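Local coordinates for protein probable N-glycosylase/DNA lyase (Thermotoga maritima, PDB 3N0U) that is probably a DNA-repair protein of the helix-hairpin-helix glycosylase superfamily, with a mostly helical chain without strands, at residues Lys39-Glu44 with Glu48-Glu53; Lys73-Gly78 with Ala88-Glu93; Phe198-Ser201 with Leu207-Trp210. All coordinates share one frame; numbering follows the deposited sequence. Where two conformers were deposited one is given.

Interaction 1 of 3, residues Lys39-Glu44 with Glu48-Glu53; sequences KRLGEE and EDLFCE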
loop_
_atom_site.group_PDB
_atom_site.type_symbol
_atom_site.label_atom_id
_atom_site.label_comp_id
_atom_site.label_asym_id
_atom_site.label_seq_id
_atom_site.Cartn_x
_atom_site.Cartn_y
_atom_site.Cartn_z
ATOM N N LYS A 39 -9.167 4.161 8.216
ATOM C CA LYS A 39 -10.635 4.168 8.174
ATOM C C LYS A 39 -11.158 5.601 8.081
ATOM O O LYS A 39 -12.143 5.863 7.379
ATOM C CB LYS A 39 -11.246 3.414 9.367
ATOM C CG LYS A 39 -11.015 1.910 9.297
ATOM C CD LYS A 39 -11.950 1.131 10.214
ATOM C CE LYS A 39 -12.741 0.067 9.442
ATOM N NZ LYS A 39 -11.885 -0.797 8.552
ATOM N N ARG A 40 -10.485 6.520 8.765
ATOM C CA ARG A 40 -10.874 7.929 8.772
ATOM C C ARG A 40 -10.761 8.494 7.368
ATOM O O ARG A 40 -11.635 9.236 6.932
ATOM C CB ARG A 40 -10.022 8.756 9.758
ATOM C CG ARG A 40 -10.282 10.263 9.699
ATOM C CD ARG A 40 -9.334 11.026 10.601
ATOM N NE ARG A 40 -9.247 10.410 11.923
ATOM C CZ ARG A 40 -8.111 10.124 12.554
ATOM N NH1 ARG A 40 -6.941 10.408 11.997
ATOM N NH2 ARG A 40 -8.142 9.558 13.753
ATOM N N LEU A 41 -9.703 8.124 6.648
ATOM C CA LEU A 41 -9.506 8.611 5.286
ATOM C C LEU A 41 -10.635 8.103 4.375
ATOM O O LEU A 41 -11.227 8.864 3.633
ATOM C CB LEU A 41 -8.132 8.167 4.768
ATOM C CG LEU A 41 -7.845 8.513 3.312
ATOM C CD1 LEU A 41 -7.945 10.035 3.070
ATOM C CD2 LEU A 41 -6.491 7.996 2.870
ATOM N N GLY A 42 -10.929 6.809 4.428
ATOM C CA GLY A 42 -12.010 6.269 3.623
ATOM C C GLY A 42 -13.384 6.835 3.969
ATOM O O GLY A 42 -14.219 7.054 3.083
ATOM N N GLU A 43 -13.637 7.065 5.258
ATOM C CA GLU A 43 -14.963 7.499 5.719
ATOM C C GLU A 43 -15.197 8.997 5.561
ATOM O O GLU A 43 -16.298 9.422 5.198
ATOM C CB GLU A 43 -15.182 7.124 7.189
ATOM C CG GLU A 43 -15.405 5.637 7.468
ATOM C CD GLU A 43 -16.626 5.069 6.763
ATOM O OE1 GLU A 43 -17.595 5.824 6.521
ATOM O OE2 GLU A 43 -16.615 3.859 6.449
ATOM N N GLU A 44 -14.174 9.797 5.838
ATOM C CA GLU A 44 -14.334 11.247 5.919
ATOM C C GLU A 44 -13.540 11.978 4.849
ATOM O O GLU A 44 -13.680 13.194 4.697
ATOM C CB GLU A 44 -13.862 11.768 7.289
ATOM C CG GLU A 44 -14.364 10.998 8.523
ATOM C CD GLU A 44 -15.860 11.121 8.764
ATOM O OE1 GLU A 44 -16.533 11.849 7.997
ATOM O OE2 GLU A 44 -16.364 10.484 9.729
ATOM N N GLU A 48 -9.755 15.068 -2.876
ATOM C CA GLU A 48 -8.364 15.480 -2.828
ATOM C C GLU A 48 -7.572 14.740 -1.766
ATOM O O GLU A 48 -6.408 14.401 -2.001
ATOM C CB GLU A 48 -8.252 16.979 -2.624
ATOM C CG GLU A 48 -8.739 17.768 -3.835
ATOM C CD GLU A 48 -8.485 19.254 -3.726
ATOM O OE1 GLU A 48 -7.960 19.696 -2.684
ATOM O OE2 GLU A 48 -8.816 19.977 -4.695
ATOM N N ASP A 49 -8.178 14.481 -0.608
ATOM C CA ASP A 49 -7.491 13.697 0.415
ATOM C C ASP A 49 -7.139 12.294 -0.125
ATOM O O ASP A 49 -6.045 11.743 0.107
ATOM C CB ASP A 49 -8.380 13.516 1.650
ATOM C CG ASP A 49 -8.638 14.805 2.413
ATOM O OD1 ASP A 49 -7.818 15.753 2.321
ATOM O OD2 ASP A 49 -9.673 14.853 3.142
ATOM N N LEU A 50 -8.084 11.688 -0.824
ATOM C CA LEU A 50 -7.858 10.365 -1.375
ATOM C C LEU A 50 -6.794 10.435 -2.470
ATOM O O LEU A 50 -5.962 9.544 -2.598
ATOM C CB LEU A 50 -9.162 9.796 -1.942
ATOM C CG LEU A 50 -10.231 9.486 -0.890
ATOM C CD1 LEU A 50 -11.516 9.137 -1.566
ATOM C CD2 LEU A 50 -9.787 8.341 -0.004
ATOM N N PHE A 51 -6.811 11.504 -3.254
ATOM C CA PHE A 51 -5.820 11.671 -4.307
ATOM C C PHE A 51 -4.402 11.771 -3.740
ATOM O O PHE A 51 -3.439 11.263 -4.326
ATOM C CB PHE A 51 -6.109 12.919 -5.153
ATOM C CG PHE A 51 -5.251 12.992 -6.370
ATOM C CD1 PHE A 51 -4.088 13.748 -6.380
ATOM C CD2 PHE A 51 -5.557 12.225 -7.476
ATOM C CE1 PHE A 51 -3.288 13.785 -7.509
ATOM C CE2 PHE A 51 -4.752 12.239 -8.581
ATOM C CZ PHE A 51 -3.616 13.014 -8.598
ATOM N N CYS A 52 -4.264 12.426 -2.604
ATOM C CA CYS A 52 -2.942 12.539 -2.005
ATOM C C CYS A 52 -2.454 11.170 -1.525
ATOM O O CYS A 52 -1.263 10.870 -1.621
ATOM C CB CYS A 52 -2.947 13.553 -0.871
ATOM S SG CYS A 52 -3.145 15.249 -1.455
ATOM N N GLU A 53 -3.360 10.335 -1.047
ATOM C CA GLU A 53 -2.991 8.982 -0.656
ATOM C C GLU A 53 -2.642 8.136 -1.879
ATOM O O GLU A 53 -1.723 7.339 -1.849
ATOM C CB GLU A 53 -4.106 8.314 0.132
ATOM C CG GLU A 53 -3.648 7.062 0.884
ATOM C CD GLU A 53 -2.633 7.389 1.966
ATOM O OE1 GLU A 53 -2.501 8.575 2.361
ATOM O OE2 GLU A 53 -1.921 6.471 2.383
#
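L41 reaches across from the last turns of helix 13-44 and sets its branched end among D49, L50 and E53 of helix 47-59. Its two methyl groups divide the work. L41 CD1 rests against D49 CB at 3.8 Å, while L41 CD2 lies 3.6 Å from E53 CG and equally near E53 CB. The branch point fills the middle, with L41 CG 3.8 Å from L50 CD2. The side chain gets there because CG stands anti to the backbone N (chi1 175°), which carries both methyls across the gap. A leucine suits this place: its forked tip meets two successive turns of the partner helix at once.

The acidic residues take part through their carbon stems. The E53 chain bends at chi2 and brings its methylenes against L41, and its carboxylate is held from further out by a hydrogen bond from N149, a salt bridge to K219 and a hydrogen bond from Q72. D49 sits near the start of its helix, where its backbone N bonds to T46 OG1. T150 packs on both L41 and L50, and helix 116-121 covers L50.

The segment axes approach to 9.8 Å at 140°, a splayed antiparallel pair of consecutive helices. Carbon-to-carbon contacts of L41 carry the joint, no hydrogen bond joins the segments, and the buried E53 carboxylate probably keeps its charge with help from its outer partners.

Interaction 2 of 3, residues Lys73-Gly78 with Ala88-Glu93; sequences KEIGKG and AEKLRE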
loop_
_atom_site.group_PDB
_atom_site.type_symbol
_atom_site.label_atom_id
_atom_site.label_comp_id
_atom_site.label_asym_id
_atom_site.label_seq_id
_atom_site.Cartn_x
_atom_site.Cartn_y
_atom_site.Cartn_z
ATOM N N LYS A 73 4.072 15.058 3.422
ATOM C CA LYS A 73 4.106 16.169 4.364
ATOM C C LYS A 73 4.543 17.461 3.674
ATOM O O LYS A 73 3.940 18.517 3.882
ATOM C CB LYS A 73 5.058 15.847 5.524
ATOM C CG LYS A 73 5.284 16.987 6.527
ATOM C CD LYS A 73 6.415 16.632 7.495
ATOM C CE LYS A 73 7.763 16.457 6.762
ATOM N NZ LYS A 73 8.843 15.782 7.576
ATOM N N GLU A 74 5.577 17.369 2.839
ATOM C CA GLU A 74 6.174 18.551 2.213
ATOM C C GLU A 74 5.366 19.093 1.040
ATOM O O GLU A 74 5.304 20.299 0.830
ATOM C CB GLU A 74 7.615 18.267 1.782
ATOM C CG GLU A 74 8.521 17.920 2.961
ATOM C CD GLU A 74 9.998 18.153 2.680
ATOM O OE1 GLU A 74 10.315 18.747 1.620
ATOM O OE2 GLU A 74 10.842 17.745 3.524
ATOM N N ILE A 75 4.714 18.216 0.294
ATOM C CA ILE A 75 4.016 18.638 -0.915
ATOM C C ILE A 75 2.524 18.871 -0.655
ATOM O O ILE A 75 1.943 19.833 -1.144
ATOM C CB ILE A 75 4.236 17.604 -2.030
ATOM C CG1 ILE A 75 5.715 17.629 -2.445
ATOM C CG2 ILE A 75 3.328 17.877 -3.211
ATOM C CD1 ILE A 75 6.141 16.439 -3.304
ATOM N N GLY A 76 1.905 17.982 0.107
ATOM C CA GLY A 76 0.508 18.150 0.472
ATOM C C GLY A 76 -0.376 18.253 -0.755
ATOM O O GLY A 76 -0.269 17.449 -1.677
ATOM N N LYS A 77 -1.229 19.269 -0.791
ATOM C CA LYS A 77 -2.170 19.423 -1.896
ATOM C C LYS A 77 -1.481 19.790 -3.224
ATOM O O LYS A 77 -2.127 19.858 -4.267
ATOM C CB LYS A 77 -3.248 20.455 -1.541
ATOM C CG LYS A 77 -4.214 19.952 -0.453
ATOM C CD LYS A 77 -5.293 20.985 -0.153
ATOM C CE LYS A 77 -6.366 20.427 0.768
ATOM N NZ LYS A 77 -7.109 19.304 0.138
ATOM N N GLY A 78 -0.170 20.002 -3.182
ATOM C CA GLY A 78 0.594 20.206 -4.400
ATOM C C GLY A 78 0.404 19.049 -5.377
ATOM O O GLY A 78 0.514 19.215 -6.588
ATOM N N ALA A 88 7.814 17.890 -10.083
ATOM C CA ALA A 88 9.046 17.109 -10.213
ATOM C C ALA A 88 10.151 17.722 -9.362
ATOM O O ALA A 88 10.949 17.003 -8.741
ATOM C CB ALA A 88 9.475 17.018 -11.664
ATOM N N GLU A 89 10.223 19.051 -9.331
ATOM C CA GLU A 89 11.269 19.691 -8.543
ATOM C C GLU A 89 11.084 19.395 -7.051
ATOM O O GLU A 89 12.055 19.126 -6.339
ATOM C CB GLU A 89 11.318 21.193 -8.803
ATOM C CG GLU A 89 12.342 21.926 -7.948
ATOM C CD GLU A 89 13.763 21.389 -8.115
ATOM O OE1 GLU A 89 14.122 20.948 -9.226
ATOM O OE2 GLU A 89 14.526 21.419 -7.123
ATOM N N LYS A 90 9.846 19.439 -6.557
ATOM C CA LYS A 90 9.620 19.143 -5.145
ATOM C C LYS A 90 9.913 17.671 -4.833
ATOM O O LYS A 90 10.429 17.355 -3.763
ATOM C CB LYS A 90 8.200 19.497 -4.719
ATOM C CG LYS A 90 7.915 21.004 -4.696
ATOM C CD LYS A 90 6.730 21.318 -3.821
ATOM C CE LYS A 90 6.570 22.832 -3.590
ATOM N NZ LYS A 90 5.735 23.052 -2.383
ATOM N N LEU A 91 9.631 16.778 -5.770
ATOM C CA LEU A 91 9.957 15.374 -5.548
ATOM C C LEU A 91 11.467 15.173 -5.542
ATOM O O LEU A 91 11.978 14.360 -4.787
ATOM C CB LEU A 91 9.302 14.470 -6.580
ATOM C CG LEU A 91 7.789 14.417 -6.486
ATOM C CD1 LEU A 91 7.271 13.621 -7.662
ATOM C CD2 LEU A 91 7.361 13.776 -5.185
ATOM N N ARG A 92 12.182 15.927 -6.367
ATOM C CA ARG A 92 13.640 15.840 -6.391
ATOM C C ARG A 92 14.192 16.321 -5.045
ATOM O O ARG A 92 15.081 15.681 -4.462
ATOM C CB ARG A 92 14.204 16.659 -7.565
ATOM C CG ARG A 92 15.690 16.571 -7.740
ATOM C CD ARG A 92 16.138 17.326 -9.022
ATOM N NE ARG A 92 15.627 16.705 -10.256
ATOM C CZ ARG A 92 14.565 17.123 -10.955
ATOM N NH1 ARG A 92 13.865 18.191 -10.575
ATOM N NH2 ARG A 92 14.197 16.464 -12.052
ATOM N N GLU A 93 13.633 17.430 -4.544
ATOM C CA GLU A 93 14.045 18.016 -3.270
ATOM C C GLU A 93 13.865 17.086 -2.059
ATOM O O GLU A 93 14.675 17.126 -1.132
ATOM C CB GLU A 93 13.282 19.335 -3.027
ATOM C CG GLU A 93 13.662 20.474 -3.976
ATOM C CD GLU A 93 12.771 21.714 -3.841
ATOM O OE1 GLU A 93 11.807 21.704 -3.034
ATOM O OE2 GLU A 93 13.042 22.709 -4.554
#
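I75 closes helix 65-75 and packs against K90 and L91 on helix 84-93. Directly after it the chain makes a type II' beta turn from I75 to G78, in which G78 N bonds to I75 O at 2.9 Å. G76, first to leave the helix, has a positive phi of 58°, a conformation that favours glycine. Glycine suits position 78 as well, since a beta carbon there would run into I75 CG2.

The apolar contacts carry the joint. I75 CG1 lies beside the backbone N (chi1 -67°), and a nearly trans chi2 carries CD1 on toward helix 84-93. There the side chains of I75 and L91 stand nearly perpendicular. Against K90 the geometry differs: the two run alongside with their ends pointing opposite ways, I75 CG1 being 3.9 Å from K90 CB. The extended lysine thus lends its aliphatic stem to cover the isoleucine, a role that suits a long residue at the margin of a buried patch. L91 also packs on P99 of helix 99-109.

Charged groups lie at the margin and do not bridge it. The K90 ammonium comes only to 4.3 Å, NZ to E74 O. E74 pairs instead with R70; its OE1 lies 5.7 Å from E93 OE1, but repulsion is probably slight, since R70 offsets the charge and both acids are exposed. Within helix 84-93, R92 NH1 and E89 OE1 form a salt bridge with a weak, bent hydrogen bond (133°).

The tightest point is between two methyls, I75 CD1 and L91 CD2, only 3.5 Å apart.

Interaction 3 of 3, residues Phe198-Ser201 with Leu207-Trp210; sequences FGES and LYLW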
loop_
_atom_site.group_PDB
_atom_site.type_symbol
_atom_site.label_atom_id
_atom_site.label_comp_id
_atom_site.label_asym_id
_atom_site.label_seq_id
_atom_site.Cartn_x
_atom_site.Cartn_y
_atom_site.Cartn_z
ATOM N N PHE A 198 -3.800 -16.653 11.760
ATOM C CA PHE A 198 -3.365 -15.742 12.807
ATOM C C PHE A 198 -4.567 -15.038 13.454
ATOM O O PHE A 198 -4.473 -14.541 14.563
ATOM C CB PHE A 198 -2.412 -14.730 12.154
ATOM C CG PHE A 198 -1.696 -13.812 13.104
ATOM C CD1 PHE A 198 -0.714 -14.293 13.936
ATOM C CD2 PHE A 198 -1.954 -12.460 13.096
ATOM C CE1 PHE A 198 -0.021 -13.433 14.801
ATOM C CE2 PHE A 198 -1.277 -11.595 13.941
ATOM C CZ PHE A 198 -0.293 -12.079 14.782
ATOM N N GLY A 199 -5.692 -14.976 12.751
ATOM C CA GLY A 199 -6.852 -14.256 13.255
ATOM C C GLY A 199 -6.886 -12.767 12.929
ATOM O O GLY A 199 -7.438 -11.984 13.696
ATOM N N GLU A 200 -6.297 -12.362 11.805
ATOM C CA GLU A 200 -6.385 -10.968 11.346
ATOM C C GLU A 200 -6.778 -10.888 9.884
ATOM O O GLU A 200 -6.513 -11.798 9.101
ATOM C CB GLU A 200 -5.049 -10.224 11.513
ATOM C CG GLU A 200 -4.558 -10.069 12.940
ATOM C CD GLU A 200 -5.405 -9.121 13.785
ATOM O OE1 GLU A 200 -5.965 -8.155 13.233
ATOM O OE2 GLU A 200 -5.497 -9.345 15.022
ATOM N N SER A 201 -7.411 -9.783 9.517
ATOM C CA SER A 201 -7.676 -9.485 8.122
ATOM C C SER A 201 -6.363 -9.267 7.374
ATOM O O SER A 201 -5.375 -8.852 7.962
ATOM C CB SER A 201 -8.509 -8.213 8.017
ATOM O OG SER A 201 -7.733 -7.094 8.436
ATOM N N LEU A 207 0.436 -5.144 8.412
ATOM C CA LEU A 207 1.149 -4.288 9.366
ATOM C C LEU A 207 1.884 -5.094 10.420
ATOM O O LEU A 207 2.962 -4.702 10.846
ATOM C CB LEU A 207 0.215 -3.287 10.014
ATOM C CG LEU A 207 -0.417 -2.312 9.026
ATOM C CD1 LEU A 207 -1.331 -1.384 9.797
ATOM C CD2 LEU A 207 0.651 -1.518 8.269
ATOM N N TYR A 208 1.322 -6.224 10.831
ATOM C CA TYR A 208 2.051 -7.102 11.738
ATOM C C TYR A 208 3.305 -7.648 11.038
ATOM O O TYR A 208 4.369 -7.712 11.644
ATOM C CB TYR A 208 1.148 -8.231 12.254
ATOM C CG TYR A 208 0.124 -7.772 13.262
ATOM C CD1 TYR A 208 0.462 -7.586 14.589
ATOM C CD2 TYR A 208 -1.194 -7.547 12.890
ATOM C CE1 TYR A 208 -0.482 -7.175 15.518
ATOM C CE2 TYR A 208 -2.139 -7.127 13.808
ATOM C CZ TYR A 208 -1.771 -6.957 15.122
ATOM O OH TYR A 208 -2.673 -6.531 16.051
ATOM N N LEU A 209 3.180 -8.041 9.773
ATOM C CA LEU A 209 4.323 -8.554 9.009
ATOM C C LEU A 209 5.430 -7.508 8.940
ATOM O O LEU A 209 6.621 -7.812 9.072
ATOM C CB LEU A 209 3.899 -8.946 7.599
ATOM C CG LEU A 209 3.037 -10.205 7.470
ATOM C CD1 LEU A 209 2.638 -10.395 6.018
ATOM C CD2 LEU A 209 3.758 -11.440 7.979
ATOM N N TRP A 210 5.053 -6.256 8.724
ATOM C CA TRP A 210 6.076 -5.217 8.613
ATOM C C TRP A 210 6.723 -4.857 9.943
ATOM O O TRP A 210 7.876 -4.422 9.972
ATOM C CB TRP A 210 5.523 -3.967 7.928
ATOM C CG TRP A 210 5.783 -3.971 6.459
ATOM C CD1 TRP A 210 4.922 -4.317 5.464
ATOM C CD2 TRP A 210 7.011 -3.626 5.828
ATOM N NE1 TRP A 210 5.539 -4.201 4.244
ATOM C CE2 TRP A 210 6.825 -3.770 4.443
ATOM C CE3 TRP A 210 8.253 -3.197 6.303
ATOM C CZ2 TRP A 210 7.835 -3.509 3.526
ATOM C CZ3 TRP A 210 9.256 -2.929 5.392
ATOM C CH2 TRP A 210 9.043 -3.089 4.019
HETATM O O HOH W 1 -5.033 -5.872 15.052
HETATM O O HOH W 2 -4.067 -8.629 17.312
#
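F198 and E200 stand before and after G199 in the Schellman motif that ends helix 181-198, and both meet Y208 on the next helix, 202-214. G199, with positive phi, is the C-prime residue of the motif. The backbone N atoms of G199 and E200 bond back to carbonyls of the last helical turn, and glycine fits here because a beta carbon would collide with the carbonyl O of F198.

The two rings form a T-shaped stack. F198 directs its edge at one face of Y208, with ring centres 5.6 Å apart and planes at 65°. The touching atom, F198 CE2, stands 4.1 Å from Y208 CG, displaced toward the rim of the tyrosine ring. F198 CG lies anti to the backbone N of its own residue (chi1 -172°), swinging the phenyl group toward the neighbouring helix.

E200 meets the tyrosine nearly perpendicular to it, with E200 CD 3.8 Å from Y208 CE2 and the carboxylate plane turned 46° from the ring. Its bend at chi2 brings the acid round to the phenol end, where two waters complete the link. The oxygen of one water lies 2.6 Å from Y208 OH, whose hydrogen bond it accepts, and this water donates to E200 OE1; it lies in the ring plane. The other donates to both E200 OE2 and Y208 OH, each 2.8 Å away. The phenol hydroxyl therefore both gives and receives.

R24 of helix 13-44 forms a salt bridge with E200 OE2, bonds to F198 O and makes a cation-pi contact with the F198 ring. K28 and V31 of that helix touch Y208.

S201 then takes the N-cap position of helix 202-214, giving a Schellman C-cap, short linker and N-cap that join two consecutive helices.

Overall arrangement
From the N terminus, helix 13-44 runs past interaction 3 with its earlier turns and ends in interaction 1, so one long helix serves both. Interaction 1 closes a three-residue turn onto helix 47-59. Interaction 2 then closes a nine-residue, mostly helical excursion between helices 65-75 and 84-93. Interaction 3 closes over five helical residues, joining helix 202-214 to the end of helix 181-198 and the linker after it. The three follow in series, with no nesting or crossing. Interactions 1 and 2 touch through a salt bridge, E48 OE1 to K77 NZ at 3.0 Å, tying helix 47-59 to the turn after helix 65-75. Interactions 2 and 3 lie on opposite sides of the chain's centre, about 32 Å apart between centres.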